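Local coordinates for MIP07328p (Drosophila melanogaster, PDB 6FKK), which probably acts as a repulsive axon guidance cue, its extracellular sema domain binding semaphorin receptors in cell-cell signalling, at residues G400-S408 with T416-T424. Residues are numbered along the deposited sequence; the frame is centred on the assembly and turned at random.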
loop_
_atom_site.group_PDB
_atom_site.type_symbol
_atom_site.label_atom_id
_atom_site.label_comp_id
_atom_site.label_asym_id
_atom_site.label_seq_id
_atom_site.Cartn_x
_atom_site.Cartn_y
_atom_site.Cartn_z
ATOM N N GLY A 400 5.518 15.124 24.792
ATOM C CA GLY A 400 4.541 14.147 25.240
ATOM C C GLY A 400 3.465 13.816 24.229
ATOM O O GLY A 400 2.728 12.839 24.433
ATOM N N ALA A 401 3.336 14.582 23.149
ATOM C CA ALA A 401 2.368 14.284 22.107
ATOM C C ALA A 401 2.886 13.176 21.195
ATOM O O ALA A 401 4.091 12.936 21.086
ATOM C CB ALA A 401 2.053 15.534 21.284
ATOM N N TYR A 402 1.957 12.501 20.525
ATOM C CA TYR A 402 2.274 11.365 19.670
ATOM C C TYR A 402 2.070 11.749 18.211
ATOM O O TYR A 402 1.017 12.280 17.845
ATOM C CB TYR A 402 1.414 10.154 20.037
ATOM C CG TYR A 402 1.677 9.649 21.438
ATOM C CD1 TYR A 402 1.025 10.205 22.531
ATOM C CD2 TYR A 402 2.589 8.630 21.668
ATOM C CE1 TYR A 402 1.270 9.752 23.815
ATOM C CE2 TYR A 402 2.838 8.169 22.945
ATOM C CZ TYR A 402 2.177 8.735 24.015
ATOM O OH TYR A 402 2.425 8.283 25.290
ATOM N N TYR A 403 3.084 11.488 17.388
ATOM C CA TYR A 403 3.052 11.812 15.969
ATOM C C TYR A 403 3.392 10.576 15.152
ATOM O O TYR A 403 4.257 9.784 15.538
ATOM C CB TYR A 403 4.038 12.935 15.626
ATOM C CG TYR A 403 3.831 14.210 16.409
ATOM C CD1 TYR A 403 2.984 15.205 15.942
ATOM C CD2 TYR A 403 4.491 14.422 17.612
ATOM C CE1 TYR A 403 2.796 16.376 16.656
ATOM C CE2 TYR A 403 4.311 15.587 18.330
ATOM C CZ TYR A 403 3.462 16.560 17.849
ATOM O OH TYR A 403 3.283 17.719 18.566
ATOM N N ASP A 404 2.712 10.416 14.020
ATOM C CA ASP A 404 3.071 9.383 13.058
ATOM C C ASP A 404 4.184 9.904 12.158
ATOM O O ASP A 404 4.000 10.895 11.444
ATOM C CB ASP A 404 1.857 8.978 12.224
ATOM C CG ASP A 404 0.819 8.226 13.029
ATOM O OD1 ASP A 404 1.112 7.876 14.190
ATOM O OD2 ASP A 404 -0.289 7.984 12.501
ATOM N N VAL A 405 5.341 9.251 12.195
ATOM C CA VAL A 405 6.430 9.584 11.284
ATOM C C VAL A 405 6.194 8.839 9.977
ATOM O O VAL A 405 6.188 7.604 9.946
ATOM C CB VAL A 405 7.795 9.231 11.887
ATOM C CG1 VAL A 405 8.913 9.663 10.948
ATOM C CG2 VAL A 405 7.948 9.892 13.244
ATOM N N ILE A 406 5.990 9.587 8.898
ATOM C CA ILE A 406 5.598 9.027 7.612
ATOM C C ILE A 406 6.809 8.997 6.692
ATOM O O ILE A 406 7.506 10.007 6.531
ATOM C CB ILE A 406 4.448 9.833 6.986
ATOM C CG1 ILE A 406 3.241 9.831 7.925
ATOM C CG2 ILE A 406 4.079 9.262 5.629
ATOM C CD1 ILE A 406 2.239 10.921 7.631
ATOM N N TYR A 407 7.055 7.841 6.083
ATOM C CA TYR A 407 8.158 7.649 5.156
ATOM C C TYR A 407 7.609 7.446 3.750
ATOM O O TYR A 407 6.642 6.704 3.553
ATOM C CB TYR A 407 9.014 6.445 5.561
ATOM C CG TYR A 407 9.671 6.578 6.918
ATOM C CD1 TYR A 407 8.945 6.388 8.085
ATOM C CD2 TYR A 407 11.020 6.884 7.031
ATOM C CE1 TYR A 407 9.541 6.508 9.325
ATOM C CE2 TYR A 407 11.625 7.002 8.269
ATOM C CZ TYR A 407 10.881 6.816 9.412
ATOM O OH TYR A 407 11.476 6.932 10.647
ATOM N N SER A 408 8.228 8.107 2.776
ATOM C CA SER A 408 7.783 8.016 1.395
ATOM C C SER A 408 8.993 7.958 0.474
ATOM O O SER A 408 9.963 8.696 0.665
ATOM C CB SER A 408 6.888 9.203 1.021
ATOM O OG SER A 408 6.346 9.046 -0.277
ATOM N N THR A 416 11.713 10.530 2.008
ATOM C CA THR A 416 11.268 11.728 2.709
ATOM C C THR A 416 10.591 11.331 4.013
ATOM O O THR A 416 9.602 10.590 4.003
ATOM C CB THR A 416 10.311 12.548 1.841
ATOM O OG1 THR A 416 11.002 13.031 0.682
ATOM C CG2 THR A 416 9.762 13.730 2.626
ATOM N N LYS A 417 11.128 11.821 5.128
ATOM C CA LYS A 417 10.473 11.731 6.425
ATOM C C LYS A 417 9.693 13.013 6.680
ATOM O O LYS A 417 10.170 14.108 6.365
ATOM C CB LYS A 417 11.487 11.533 7.554
ATOM C CG LYS A 417 12.426 10.353 7.414
ATOM C CD LYS A 417 13.479 10.409 8.517
ATOM C CE LYS A 417 14.326 9.148 8.576
ATOM N NZ LYS A 417 15.051 8.878 7.304
ATOM N N PHE A 418 8.502 12.879 7.257
ATOM C CA PHE A 418 7.743 14.058 7.653
ATOM C C PHE A 418 6.682 13.669 8.670
ATOM O O PHE A 418 6.247 12.516 8.738
ATOM C CB PHE A 418 7.099 14.758 6.447
ATOM C CG PHE A 418 5.924 14.022 5.859
ATOM C CD1 PHE A 418 6.108 13.076 4.864
ATOM C CD2 PHE A 418 4.633 14.298 6.283
ATOM C CE1 PHE A 418 5.029 12.408 4.316
ATOM C CE2 PHE A 418 3.552 13.631 5.740
ATOM C CZ PHE A 418 3.750 12.686 4.755
ATOM N N ILE A 419 6.273 14.660 9.464
ATOM C CA ILE A 419 5.149 14.539 10.382
ATOM C C ILE A 419 4.195 15.695 10.111
ATOM O O ILE A 419 4.524 16.653 9.411
ATOM C CB ILE A 419 5.587 14.531 11.861
ATOM C CG1 ILE A 419 6.215 15.875 12.237
ATOM C CG2 ILE A 419 6.550 13.383 12.131
ATOM C CD1 ILE A 419 6.521 16.014 13.711
ATOM N N ASN A 420 2.997 15.593 10.678
ATOM C CA ASN A 420 1.965 16.605 10.513
ATOM C C ASN A 420 1.628 17.225 11.860
ATOM O O ASN A 420 1.562 16.528 12.877
ATOM C CB ASN A 420 0.699 16.014 9.884
ATOM C CG ASN A 420 0.904 15.605 8.440
ATOM O OD1 ASN A 420 0.778 14.431 8.093
ATOM N ND2 ASN A 420 1.217 16.574 7.588
ATOM N N ILE A 421 1.420 18.538 11.860
ATOM C CA ILE A 421 1.008 19.276 13.047
ATOM C C ILE A 421 -0.205 20.113 12.673
ATOM O O ILE A 421 -0.148 20.910 11.728
ATOM C CB ILE A 421 2.134 20.167 13.599
ATOM C CG1 ILE A 421 3.253 19.309 14.196
ATOM C CG2 ILE A 421 1.590 21.136 14.637
ATOM C CD1 ILE A 421 4.413 20.119 14.726
ATOM N N LEU A 422 -1.301 19.931 13.403
ATOM C CA LEU A 422 -2.550 20.637 13.149
ATOM C C LEU A 422 -2.727 21.713 14.212
ATOM O O LEU A 422 -2.737 21.409 15.410
ATOM C CB LEU A 422 -3.732 19.668 13.149
ATOM C CG LEU A 422 -5.102 20.234 12.774
ATOM C CD1 LEU A 422 -5.087 20.759 11.349
ATOM C CD2 LEU A 422 -6.188 19.183 12.951
ATOM N N SER A 423 -2.866 22.961 13.775
ATOM C CA SER A 423 -2.972 24.101 14.675
ATOM C C SER A 423 -4.432 24.471 14.902
ATOM O O SER A 423 -5.233 24.500 13.962
ATOM C CB SER A 423 -2.210 25.305 14.117
ATOM O OG SER A 423 -2.702 25.671 12.840
ATOM N N THR A 424 -4.771 24.757 16.158
ATOM C CA THR A 424 -6.118 25.146 16.557
ATOM C C THR A 424 -6.114 26.622 16.935
ATOM O O THR A 424 -5.419 27.023 17.876
ATOM C CB THR A 424 -6.616 24.296 17.725
ATOM O OG1 THR A 424 -6.900 22.969 17.267
ATOM C CG2 THR A 424 -7.875 24.902 18.330
#
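Tyr403 reaches across the diverging ends of two antiparallel strands: Ile419 CD1 lies over one face of its ring, while Asn420 O meets Tyr403 CD1 at the ring edge, 3.6 Å away. Asp404 O lies 3.6 Å from Ile419 CG2; its OD2 hydrogen-bonds to Ser279 and Tyr286. Val405 CG2 then packs on the same Ile419 methyl at 3.9 Å. Ile406 and Phe418 form an antiparallel hydrogen-bonded pair: Ile406 N gives a nearly straight bond (168°) to Phe418 O at 2.9 Å, and Phe418 N returns one to Ile406 O. This hairpin supplies the two middle strands of a four-stranded antiparallel sheet, a blade of the sema β-propeller, flanked by strands 386-396 and 432-442. A chi1 of 73° sets Phe418 CG between its own backbone N and carbonyl carbon, which lays the ring against Ile406, whose CB sits over the ring face, 3.9 Å from the centroid. Shortening Phe418 to an alanine would probably leave Ile406 CB, CG2 and CD1 without their aromatic partner and open a gap beside Thr435. The Lys417 chain crosses the Tyr407 ring at a slant, its CE 3.5 Å from Tyr407 CE2; Tyr407 OH and Lys417 NZ hydrogen-bond to Leu475 O and His477 NE2. Ser408 and Thr416 exchange two backbone hydrogen bonds.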